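Local structure of putative immunoglobulin-blocking virulence protein (Mycoplasma mycoides subsp. capri, 7ADK) at residues L470-F481 against E495-T506; K618-D626 against D655-H664. The protein probably acts as a mycoplasma virulence factor that binds host immunoglobulins and blocks their function. All coordinates share one frame; numbering follows the deposited sequence.

Contact 1 (L470-F481 against E495-T506); sequences LPKDIQQLELFF and ENKNIKELSLYT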
loop_
_atom_site.group_PDB
_atom_site.type_symbol
_atom_site.label_atom_id
_atom_site.label_comp_id
_atom_site.label_asym_id
_atom_site.label_seq_id
_atom_site.Cartn_x
_atom_site.Cartn_y
_atom_site.Cartn_z
ATOM N N LEU A 470 35.246 -7.488 5.010
ATOM C CA LEU A 470 35.231 -8.880 5.464
ATOM C C LEU A 470 36.380 -9.687 4.822
ATOM O O LEU A 470 36.861 -9.306 3.756
ATOM C CB LEU A 470 33.864 -9.514 5.147
ATOM C CG LEU A 470 32.678 -8.989 5.967
ATOM C CD1 LEU A 470 31.381 -9.537 5.400
ATOM C CD2 LEU A 470 32.772 -9.453 7.409
ATOM N N PRO A 471 36.840 -10.791 5.437
ATOM C CA PRO A 471 37.926 -11.611 4.896
ATOM C C PRO A 471 37.709 -12.083 3.450
ATOM O O PRO A 471 36.583 -12.274 3.007
ATOM C CB PRO A 471 38.048 -12.803 5.836
ATOM C CG PRO A 471 37.468 -12.312 7.152
ATOM C CD PRO A 471 36.413 -11.302 6.727
ATOM N N LYS A 472 38.794 -12.341 2.713
ATOM C CA LYS A 472 38.751 -12.907 1.347
ATOM C C LYS A 472 38.237 -14.356 1.301
ATOM O O LYS A 472 37.875 -14.869 0.245
ATOM C CB LYS A 472 40.146 -12.752 0.716
ATOM C CG LYS A 472 40.115 -12.941 -0.805
ATOM C CD LYS A 472 41.398 -12.567 -1.554
ATOM C CE LYS A 472 42.588 -13.454 -1.191
ATOM N NZ LYS A 472 43.570 -13.548 -2.258
ATOM N N ASP A 473 38.224 -15.007 2.455
ATOM C CA ASP A 473 37.887 -16.403 2.701
ATOM C C ASP A 473 36.999 -16.529 3.953
ATOM O O ASP A 473 37.449 -16.340 5.076
ATOM C CB ASP A 473 39.183 -17.216 2.817
ATOM C CG ASP A 473 40.368 -16.569 3.558
ATOM O OD1 ASP A 473 41.479 -17.072 3.417
ATOM O OD2 ASP A 473 40.241 -15.563 4.277
ATOM N N ILE A 474 35.717 -16.825 3.773
ATOM C CA ILE A 474 34.669 -16.793 4.810
ATOM C C ILE A 474 33.915 -18.123 4.858
ATOM O O ILE A 474 33.457 -18.607 3.833
ATOM C CB ILE A 474 33.662 -15.649 4.549
ATOM C CG1 ILE A 474 34.348 -14.285 4.411
ATOM C CG2 ILE A 474 32.585 -15.604 5.624
ATOM C CD1 ILE A 474 33.391 -13.153 4.071
ATOM N N GLN A 475 33.700 -18.682 6.045
ATOM C CA GLN A 475 32.884 -19.886 6.219
ATOM C C GLN A 475 31.399 -19.631 5.883
ATOM O O GLN A 475 30.879 -20.215 4.937
ATOM C CB GLN A 475 33.079 -20.452 7.628
ATOM C CG GLN A 475 34.386 -21.213 7.853
ATOM C CD GLN A 475 34.434 -22.603 7.232
ATOM O OE1 GLN A 475 33.525 -23.075 6.568
ATOM N NE2 GLN A 475 35.496 -23.327 7.465
ATOM N N GLN A 476 30.734 -18.723 6.602
ATOM C CA GLN A 476 29.324 -18.362 6.425
ATOM C C GLN A 476 29.104 -16.849 6.414
ATOM O O GLN A 476 29.736 -16.111 7.169
ATOM C CB GLN A 476 28.498 -19.068 7.507
ATOM C CG GLN A 476 27.122 -18.495 7.815
ATOM C CD GLN A 476 26.268 -19.447 8.644
ATOM O OE1 GLN A 476 25.897 -20.526 8.235
ATOM N NE2 GLN A 476 25.940 -19.103 9.855
ATOM N N LEU A 477 28.164 -16.394 5.586
ATOM C CA LEU A 477 27.620 -15.044 5.608
ATOM C C LEU A 477 26.095 -15.119 5.591
ATOM O O LEU A 477 25.533 -15.601 4.614
ATOM C CB LEU A 477 28.194 -14.271 4.407
ATOM C CG LEU A 477 27.782 -12.796 4.344
ATOM C CD1 LEU A 477 28.373 -11.984 5.489
ATOM C CD2 LEU A 477 28.253 -12.191 3.040
ATOM N N GLU A 478 25.424 -14.640 6.635
ATOM C CA GLU A 478 23.970 -14.462 6.651
ATOM C C GLU A 478 23.659 -12.970 6.514
ATOM O O GLU A 478 24.061 -12.163 7.352
ATOM C CB GLU A 478 23.321 -15.029 7.929
ATOM C CG GLU A 478 23.448 -16.547 8.111
ATOM C CD GLU A 478 22.829 -17.114 9.406
ATOM O OE1 GLU A 478 22.165 -16.377 10.158
ATOM O OE2 GLU A 478 22.981 -18.320 9.692
ATOM N N LEU A 479 22.931 -12.594 5.464
ATOM C CA LEU A 479 22.465 -11.232 5.226
ATOM C C LEU A 479 20.948 -11.212 5.363
ATOM O O LEU A 479 20.271 -11.913 4.616
ATOM C CB LEU A 479 22.893 -10.767 3.822
ATOM C CG LEU A 479 24.394 -10.813 3.505
ATOM C CD1 LEU A 479 24.644 -10.346 2.077
ATOM C CD2 LEU A 479 25.218 -9.950 4.441
ATOM N N PHE A 480 20.414 -10.424 6.296
ATOM C CA PHE A 480 18.977 -10.239 6.476
ATOM C C PHE A 480 18.542 -8.881 5.922
ATOM O O PHE A 480 18.658 -7.855 6.597
ATOM C CB PHE A 480 18.578 -10.398 7.943
ATOM C CG PHE A 480 18.927 -11.729 8.562
ATOM C CD1 PHE A 480 20.233 -12.001 9.011
ATOM C CD2 PHE A 480 17.932 -12.710 8.674
ATOM C CE1 PHE A 480 20.553 -13.263 9.528
ATOM C CE2 PHE A 480 18.255 -13.972 9.187
ATOM C CZ PHE A 480 19.563 -14.250 9.596
ATOM N N PHE A 481 18.068 -8.872 4.680
ATOM C CA PHE A 481 17.609 -7.678 3.986
ATOM C C PHE A 481 16.191 -7.286 4.387
ATOM O O PHE A 481 15.322 -8.131 4.578
ATOM C CB PHE A 481 17.696 -7.904 2.484
ATOM C CG PHE A 481 19.098 -8.011 1.936
ATOM C CD1 PHE A 481 19.854 -6.854 1.706
ATOM C CD2 PHE A 481 19.635 -9.263 1.613
ATOM C CE1 PHE A 481 21.132 -6.943 1.139
ATOM C CE2 PHE A 481 20.915 -9.352 1.054
ATOM C CZ PHE A 481 21.656 -8.195 0.798
ATOM N N GLU A 495 36.539 -12.137 -4.513
ATOM C CA GLU A 495 36.974 -12.859 -3.320
ATOM C C GLU A 495 37.536 -14.255 -3.666
ATOM O O GLU A 495 37.491 -14.683 -4.821
ATOM C CB GLU A 495 35.807 -12.877 -2.318
ATOM C CG GLU A 495 35.404 -11.449 -1.927
ATOM C CD GLU A 495 34.676 -11.327 -0.589
ATOM O OE1 GLU A 495 33.870 -12.216 -0.240
ATOM O OE2 GLU A 495 34.893 -10.323 0.115
ATOM N N ASN A 496 38.072 -14.997 -2.689
ATOM C CA ASN A 496 38.421 -16.407 -2.883
ATOM C C ASN A 496 37.245 -17.335 -2.567
ATOM O O ASN A 496 37.020 -18.262 -3.338
ATOM C CB ASN A 496 39.670 -16.809 -2.083
ATOM C CG ASN A 496 40.959 -16.469 -2.809
ATOM O OD1 ASN A 496 41.236 -15.336 -3.147
ATOM N ND2 ASN A 496 41.790 -17.435 -3.083
ATOM N N LYS A 497 36.523 -17.154 -1.446
ATOM C CA LYS A 497 35.567 -18.189 -1.011
ATOM C C LYS A 497 34.485 -17.755 -0.017
ATOM O O LYS A 497 34.785 -17.212 1.042
ATOM C CB LYS A 497 36.388 -19.374 -0.444
ATOM C CG LYS A 497 35.694 -20.741 -0.536
ATOM C CD LYS A 497 36.668 -21.901 -0.801
ATOM C CE LYS A 497 37.892 -21.969 0.111
ATOM N NZ LYS A 497 38.831 -23.041 -0.286
ATOM N N ASN A 498 33.240 -18.143 -0.300
ATOM C CA ASN A 498 32.219 -18.465 0.705
ATOM C C ASN A 498 32.140 -19.990 0.780
ATOM O O ASN A 498 31.716 -20.623 -0.191
ATOM C CB ASN A 498 30.838 -17.886 0.389
ATOM C CG ASN A 498 30.645 -16.444 0.774
ATOM O OD1 ASN A 498 31.288 -15.528 0.298
ATOM N ND2 ASN A 498 29.731 -16.205 1.670
ATOM N N ILE A 499 32.577 -20.588 1.894
ATOM C CA ILE A 499 32.832 -22.033 2.046
ATOM C C ILE A 499 31.508 -22.791 2.221
ATOM O O ILE A 499 31.131 -23.234 3.300
ATOM C CB ILE A 499 33.871 -22.340 3.163
ATOM C CG1 ILE A 499 35.192 -21.538 3.022
ATOM C CG2 ILE A 499 34.221 -23.840 3.191
ATOM C CD1 ILE A 499 36.026 -21.400 4.302
ATOM N N LYS A 500 30.790 -22.916 1.109
ATOM C CA LYS A 500 29.488 -23.559 0.977
ATOM C C LYS A 500 28.352 -22.897 1.765
ATOM O O LYS A 500 27.407 -23.578 2.158
ATOM C CB LYS A 500 29.628 -25.064 1.201
ATOM N N GLU A 501 28.407 -21.575 1.976
ATOM C CA GLU A 501 27.291 -20.858 2.589
ATOM C C GLU A 501 27.239 -19.371 2.244
ATOM O O GLU A 501 28.087 -18.570 2.641
ATOM C CB GLU A 501 27.292 -21.059 4.103
ATOM C CG GLU A 501 26.149 -20.347 4.839
ATOM C CD GLU A 501 24.745 -20.938 4.693
ATOM O OE1 GLU A 501 23.775 -20.280 5.124
ATOM O OE2 GLU A 501 24.599 -22.051 4.163
ATOM N N LEU A 502 26.159 -18.988 1.584
ATOM C CA LEU A 502 25.604 -17.647 1.597
ATOM C C LEU A 502 24.112 -17.776 1.879
ATOM O O LEU A 502 23.415 -18.484 1.161
ATOM C CB LEU A 502 25.887 -16.989 0.245
ATOM C CG LEU A 502 25.290 -15.593 0.059
ATOM C CD1 LEU A 502 25.957 -14.562 0.939
ATOM C CD2 LEU A 502 25.500 -15.191 -1.378
ATOM N N SER A 503 23.602 -17.087 2.885
ATOM C CA SER A 503 22.175 -17.039 3.176
ATOM C C SER A 503 21.611 -15.658 2.887
ATOM O O SER A 503 21.991 -14.679 3.519
ATOM C CB SER A 503 21.931 -17.426 4.611
ATOM O OG SER A 503 21.642 -18.781 4.740
ATOM N N LEU A 504 20.710 -15.594 1.910
ATOM C CA LEU A 504 19.996 -14.384 1.523
ATOM C C LEU A 504 18.592 -14.474 2.114
ATOM O O LEU A 504 17.759 -15.227 1.612
ATOM C CB LEU A 504 20.026 -14.211 -0.010
ATOM C CG LEU A 504 21.419 -14.223 -0.652
ATOM C CD1 LEU A 504 21.322 -13.869 -2.121
ATOM C CD2 LEU A 504 22.378 -13.240 -0.009
ATOM N N TYR A 505 18.356 -13.751 3.202
ATOM C CA TYR A 505 17.183 -13.870 4.070
ATOM C C TYR A 505 16.432 -12.541 4.174
ATOM O O TYR A 505 17.028 -11.477 4.072
ATOM C CB TYR A 505 17.606 -14.309 5.487
ATOM C CG TYR A 505 18.122 -15.718 5.729
ATOM C CD1 TYR A 505 17.427 -16.839 5.241
ATOM C CD2 TYR A 505 19.219 -15.911 6.585
ATOM C CE1 TYR A 505 17.820 -18.141 5.605
ATOM C CE2 TYR A 505 19.588 -17.204 6.987
ATOM C CZ TYR A 505 18.890 -18.325 6.499
ATOM O OH TYR A 505 19.240 -19.562 6.927
ATOM N N THR A 506 15.138 -12.583 4.472
ATOM C CA THR A 506 14.368 -11.410 4.930
ATOM C C THR A 506 13.394 -11.839 6.013
ATOM O O THR A 506 13.044 -13.012 6.086
ATOM C CB THR A 506 13.536 -10.692 3.841
ATOM O OG1 THR A 506 12.373 -11.387 3.490
ATOM C CG2 THR A 506 14.248 -10.501 2.528
#
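Gln476-Phe481 and Leu502-Thr506 run side by side as neighbouring parallel strands of a mixed sheet, their axes 4.5 Å apart and inclined by 27°. Four backbone bonds lace this half: Ser503 N to Leu477 O, Leu479 N to Ser503 O, Tyr505 N to Leu479 O and Phe481 N to Tyr505 O. Upstream, Ile474 N binds Lys497 O and Ile499 N binds Ile474 O, while Lys472 O accepts from both Asn496 N and Lys497 N. The register slips by one residue between the halves, Ile474 facing Asn498 but Glu478 facing Ser503. An inverse gamma turn centred on Ile499 takes up the extra residue, and Asn498 ND2 spans it with a nearly straight bond (174°) to Glu501 O at 3.0 Å.

Apolar packing occupies the leucine face. Leu477 and Leu502 share one rotamer, CG anti to the backbone N (chi1 -176° in Leu477), which points both side chains the same way and lays them alongside each other, CD2 of Leu477 3.9 Å from CD1 of Leu502. Leu504 CD2 meets the edge of the Phe481 ring.

On the other face the rings of Phe480 and Tyr505 point the same way, nearly parallel but slid apart, centroids 5.1 Å from each other. Ser503 CB sits over one Tyr505 face, and the Glu478 carboxylate lies at that ring's edge. The buried polar ends here find partners in neighbouring parts of the chain: Glu478 OE1 forms a salt bridge with Arg450, and Tyr505 OH is hydrogen-bonded to Asp532. Beside them, Ser503 OG donates to Glu501 OE1 at 2.6 Å and is also hydrogen-bonded to Asn529 ND2.

Contact 2 (K618-D626 against D655-H664); sequences KSLKGLRFD and DELNEANLQH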
loop_
_atom_site.group_PDB
_atom_site.type_symbol
_atom_site.label_atom_id
_atom_site.label_comp_id
_atom_site.label_asym_id
_atom_site.label_seq_id
_atom_site.Cartn_x
_atom_site.Cartn_y
_atom_site.Cartn_z
ATOM N N LYS A 618 19.806 -0.760 -24.416
ATOM C CA LYS A 618 18.491 -0.317 -24.920
ATOM C C LYS A 618 17.614 -1.452 -25.448
ATOM O O LYS A 618 16.451 -1.252 -25.763
ATOM C CB LYS A 618 18.727 0.779 -25.974
ATOM C CG LYS A 618 19.150 2.102 -25.310
ATOM C CD LYS A 618 19.559 3.187 -26.303
ATOM C CE LYS A 618 20.905 2.960 -26.999
ATOM N NZ LYS A 618 22.078 3.161 -26.124
ATOM N N SER A 619 18.145 -2.652 -25.550
ATOM C CA SER A 619 17.608 -3.755 -26.334
ATOM C C SER A 619 18.196 -5.084 -25.853
ATOM O O SER A 619 19.151 -5.100 -25.082
ATOM C CB SER A 619 17.975 -3.499 -27.799
ATOM O OG SER A 619 19.367 -3.400 -28.006
ATOM N N LEU A 620 17.695 -6.209 -26.349
ATOM C CA LEU A 620 18.374 -7.513 -26.248
ATOM C C LEU A 620 19.522 -7.688 -27.278
ATOM O O LEU A 620 19.922 -8.816 -27.554
ATOM C CB LEU A 620 17.332 -8.648 -26.314
ATOM C CG LEU A 620 16.735 -9.079 -24.967
ATOM C CD1 LEU A 620 16.103 -7.943 -24.191
ATOM C CD2 LEU A 620 15.660 -10.134 -25.199
ATOM N N LYS A 621 20.058 -6.613 -27.879
ATOM C CA LYS A 621 21.226 -6.701 -28.774
ATOM C C LYS A 621 22.425 -7.274 -28.013
ATOM O O LYS A 621 22.719 -6.838 -26.909
ATOM C CB LYS A 621 21.578 -5.318 -29.357
ATOM C CG LYS A 621 22.653 -5.384 -30.455
ATOM C CD LYS A 621 23.248 -4.026 -30.838
ATOM C CE LYS A 621 24.460 -3.626 -30.003
ATOM N NZ LYS A 621 25.689 -4.347 -30.403
ATOM N N GLY A 622 23.142 -8.214 -28.617
ATOM C CA GLY A 622 24.387 -8.766 -28.086
ATOM C C GLY A 622 24.221 -9.762 -26.946
ATOM O O GLY A 622 25.211 -10.174 -26.364
ATOM N N LEU A 623 22.994 -10.168 -26.601
ATOM C CA LEU A 623 22.671 -11.091 -25.510
ATOM C C LEU A 623 22.269 -12.478 -26.044
ATOM O O LEU A 623 21.408 -12.592 -26.916
ATOM C CB LEU A 623 21.557 -10.483 -24.642
ATOM C CG LEU A 623 21.844 -9.104 -24.021
ATOM C CD1 LEU A 623 20.701 -8.725 -23.087
ATOM C CD2 LEU A 623 23.135 -9.078 -23.211
ATOM N N ARG A 624 22.872 -13.544 -25.509
ATOM C CA ARG A 624 22.650 -14.943 -25.899
ATOM C C ARG A 624 21.829 -15.694 -24.856
ATOM O O ARG A 624 22.133 -15.623 -23.671
ATOM C CB ARG A 624 24.001 -15.622 -26.146
ATOM C CG ARG A 624 24.764 -14.965 -27.304
ATOM C CD ARG A 624 26.059 -15.699 -27.645
ATOM N NE ARG A 624 27.094 -15.527 -26.612
ATOM C CZ ARG A 624 28.010 -14.582 -26.561
ATOM N NH1 ARG A 624 28.943 -14.609 -25.671
ATOM N NH2 ARG A 624 28.047 -13.602 -27.402
ATOM N N PHE A 625 20.794 -16.420 -25.279
ATOM C CA PHE A 625 19.873 -17.150 -24.388
ATOM C C PHE A 625 19.899 -18.666 -24.613
ATOM O O PHE A 625 19.015 -19.365 -24.129
ATOM C CB PHE A 625 18.450 -16.560 -24.453
ATOM C CG PHE A 625 18.312 -15.127 -23.956
ATOM C CD1 PHE A 625 18.634 -14.069 -24.816
ATOM C CD2 PHE A 625 17.897 -14.845 -22.645
ATOM C CE1 PHE A 625 18.526 -12.735 -24.388
ATOM C CE2 PHE A 625 17.822 -13.512 -22.204
ATOM C CZ PHE A 625 18.131 -12.457 -23.074
ATOM N N ASP A 626 20.913 -19.201 -25.299
ATOM C CA ASP A 626 21.168 -20.644 -25.413
ATOM C C ASP A 626 22.654 -21.024 -25.199
ATOM O O ASP A 626 23.544 -20.177 -25.193
ATOM C CB ASP A 626 20.549 -21.226 -26.689
ATOM C CG ASP A 626 21.008 -20.637 -28.023
ATOM O OD1 ASP A 626 21.834 -19.712 -28.051
ATOM O OD2 ASP A 626 20.516 -21.102 -29.068
ATOM N N ASP A 655 19.275 0.502 -34.427
ATOM C CA ASP A 655 19.693 -0.877 -34.098
ATOM C C ASP A 655 18.499 -1.849 -34.024
ATOM O O ASP A 655 18.665 -3.044 -33.809
ATOM C CB ASP A 655 20.491 -0.939 -32.777
ATOM C CG ASP A 655 19.638 -0.870 -31.507
ATOM O OD1 ASP A 655 18.624 -0.158 -31.534
ATOM O OD2 ASP A 655 19.972 -1.513 -30.484
ATOM N N GLU A 656 17.272 -1.366 -34.186
ATOM C CA GLU A 656 16.056 -2.164 -34.054
ATOM C C GLU A 656 15.955 -3.276 -35.090
ATOM O O GLU A 656 15.264 -4.251 -34.852
ATOM C CB GLU A 656 14.822 -1.261 -34.109
ATOM C CG GLU A 656 14.814 -0.250 -32.964
ATOM C CD GLU A 656 13.433 0.346 -32.725
ATOM O OE1 GLU A 656 13.034 1.259 -33.475
ATOM O OE2 GLU A 656 12.744 -0.108 -31.791
ATOM N N LEU A 657 16.686 -3.184 -36.202
ATOM C CA LEU A 657 16.851 -4.263 -37.183
ATOM C C LEU A 657 17.513 -5.509 -36.566
ATOM O O LEU A 657 17.310 -6.627 -37.035
ATOM C CB LEU A 657 17.731 -3.764 -38.340
ATOM C CG LEU A 657 17.131 -2.668 -39.233
ATOM C CD1 LEU A 657 17.224 -1.266 -38.647
ATOM C CD2 LEU A 657 17.892 -2.641 -40.553
ATOM N N ASN A 658 18.301 -5.304 -35.510
ATOM C CA ASN A 658 19.150 -6.283 -34.848
ATOM C C ASN A 658 19.072 -6.223 -33.305
ATOM O O ASN A 658 19.984 -6.674 -32.619
ATOM C CB ASN A 658 20.576 -6.168 -35.411
ATOM C CG ASN A 658 21.219 -4.819 -35.168
ATOM O OD1 ASN A 658 21.118 -3.900 -35.963
ATOM N ND2 ASN A 658 21.926 -4.676 -34.087
ATOM N N GLU A 659 17.974 -5.728 -32.728
ATOM C CA GLU A 659 17.587 -6.189 -31.393
ATOM C C GLU A 659 17.171 -7.667 -31.508
ATOM O O GLU A 659 16.372 -8.022 -32.378
ATOM C CB GLU A 659 16.460 -5.348 -30.770
ATOM C CG GLU A 659 15.927 -6.100 -29.533
ATOM C CD GLU A 659 14.926 -5.371 -28.652
ATOM O OE1 GLU A 659 14.120 -4.576 -29.166
ATOM O OE2 GLU A 659 14.920 -5.657 -27.438
ATOM N N ALA A 660 17.665 -8.518 -30.612
ATOM C CA ALA A 660 17.290 -9.913 -30.603
ATOM C C ALA A 660 15.796 -10.052 -30.219
ATOM O O ALA A 660 15.344 -9.579 -29.174
ATOM C CB ALA A 660 18.286 -10.668 -29.740
ATOM N N ASN A 661 15.027 -10.644 -31.133
ATOM C CA ASN A 661 13.585 -10.462 -31.319
ATOM C C ASN A 661 12.674 -11.425 -30.529
ATOM O O ASN A 661 11.937 -11.009 -29.634
ATOM C CB ASN A 661 13.294 -10.488 -32.840
ATOM C CG ASN A 661 13.813 -11.693 -33.625
ATOM O OD1 ASN A 661 14.457 -12.600 -33.118
ATOM N ND2 ASN A 661 13.536 -11.765 -34.893
ATOM N N LEU A 662 12.710 -12.714 -30.867
ATOM C CA LEU A 662 11.816 -13.762 -30.354
ATOM C C LEU A 662 12.171 -14.222 -28.931
ATOM O O LEU A 662 11.530 -15.117 -28.381
ATOM C CB LEU A 662 11.846 -14.973 -31.311
ATOM C CG LEU A 662 11.484 -14.716 -32.785
ATOM C CD1 LEU A 662 11.810 -15.935 -33.617
ATOM C CD2 LEU A 662 10.023 -14.378 -32.964
ATOM N N GLN A 663 13.233 -13.658 -28.363
ATOM C CA GLN A 663 13.844 -13.999 -27.077
ATOM C C GLN A 663 13.106 -13.379 -25.886
ATOM O O GLN A 663 13.175 -13.890 -24.773
ATOM C CB GLN A 663 15.306 -13.558 -27.173
ATOM C CG GLN A 663 16.046 -14.560 -28.072
ATOM C CD GLN A 663 17.313 -14.036 -28.726
ATOM O OE1 GLN A 663 17.454 -14.073 -29.937
ATOM N NE2 GLN A 663 18.230 -13.464 -27.994
ATOM N N HIS A 664 12.327 -12.331 -26.125
ATOM C CA HIS A 664 11.386 -11.755 -25.180
ATOM C C HIS A 664 9.960 -12.161 -25.588
ATOM O O HIS A 664 9.325 -11.493 -26.400
ATOM C CB HIS A 664 11.622 -10.248 -25.151
ATOM C CG HIS A 664 10.897 -9.539 -24.059
ATOM N ND1 HIS A 664 10.099 -10.157 -23.115
ATOM C CD2 HIS A 664 11.030 -8.224 -23.751
ATOM C CE1 HIS A 664 9.798 -9.205 -22.229
ATOM N NE2 HIS A 664 10.307 -8.034 -22.603
#
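Ser619 OG takes part in two hydrogen bonds, one as donor and one as acceptor: it donates to Asp655 OD2 at 3.2 Å across the contact and accepts from Lys621 N within its own segment at 3.3 Å, forming an ST turn. With chi1 at 59° the hydroxyl lies between the backbone N and carbonyl carbon, where it can serve both partners. Leu620 N makes the second bond between the segments, to Glu659 OE2 at 3.0 Å; the carboxylate is approached on its anti side, 30° out of its plane. The Glu659 chain is extended, and its CG and CD pass alongside Ser619 CB.

Leu620 also begins a type II turn to Leu623, and its side chain carries the apolar part. Its CB packs on Ala660 CB at 4.1 Å, while CD2 touches Gln663 CB and His664 CB, and Leu641 of strand 640-643 lies against both Leu620 and His664. At the far end Gln663 NE2 comes in at the edge of the Phe625 ring, 3.3 Å from CD1, the amide plane turned 61° from the ring. Lys621 runs beside Asn658, its CD 3.6 Å from Asn658 ND2.

The contact thus joins two irregular loops, one leading into strand 640-643 and the other into strand 676-679 of a parallel sheet. Asn703 of helix 698-709 bonds Glu656 O and Glu659 O from outside. Asp655 and Glu659 are met by a hydroxyl and a backbone N-H, so the polar link rests on directional hydrogen bonds rather than ion pairs, with the packing of Leu620 beside it; Lys621 NZ, 6.4 Å from Asp655 OD2, may add a diffuse attraction.

Contact 1 closes before contact 2 opens along the chain, and the two do not touch: their centres lie 34 Å apart and their nearest atoms about 20 Å. They also differ in kind. Residues 470-481 and 495-506 form a buried strand pair of the mixed sheet, whereas 618-626 and 655-664 are partly buried loops beside a separate five-strand parallel sheet. The strands of that sheet lie side by side in chain order, consistent with a solenoid-like build. Neither contact is touched by the other protein chain of the assembly, so both are contacts within this chain and not part of the interface between the chains.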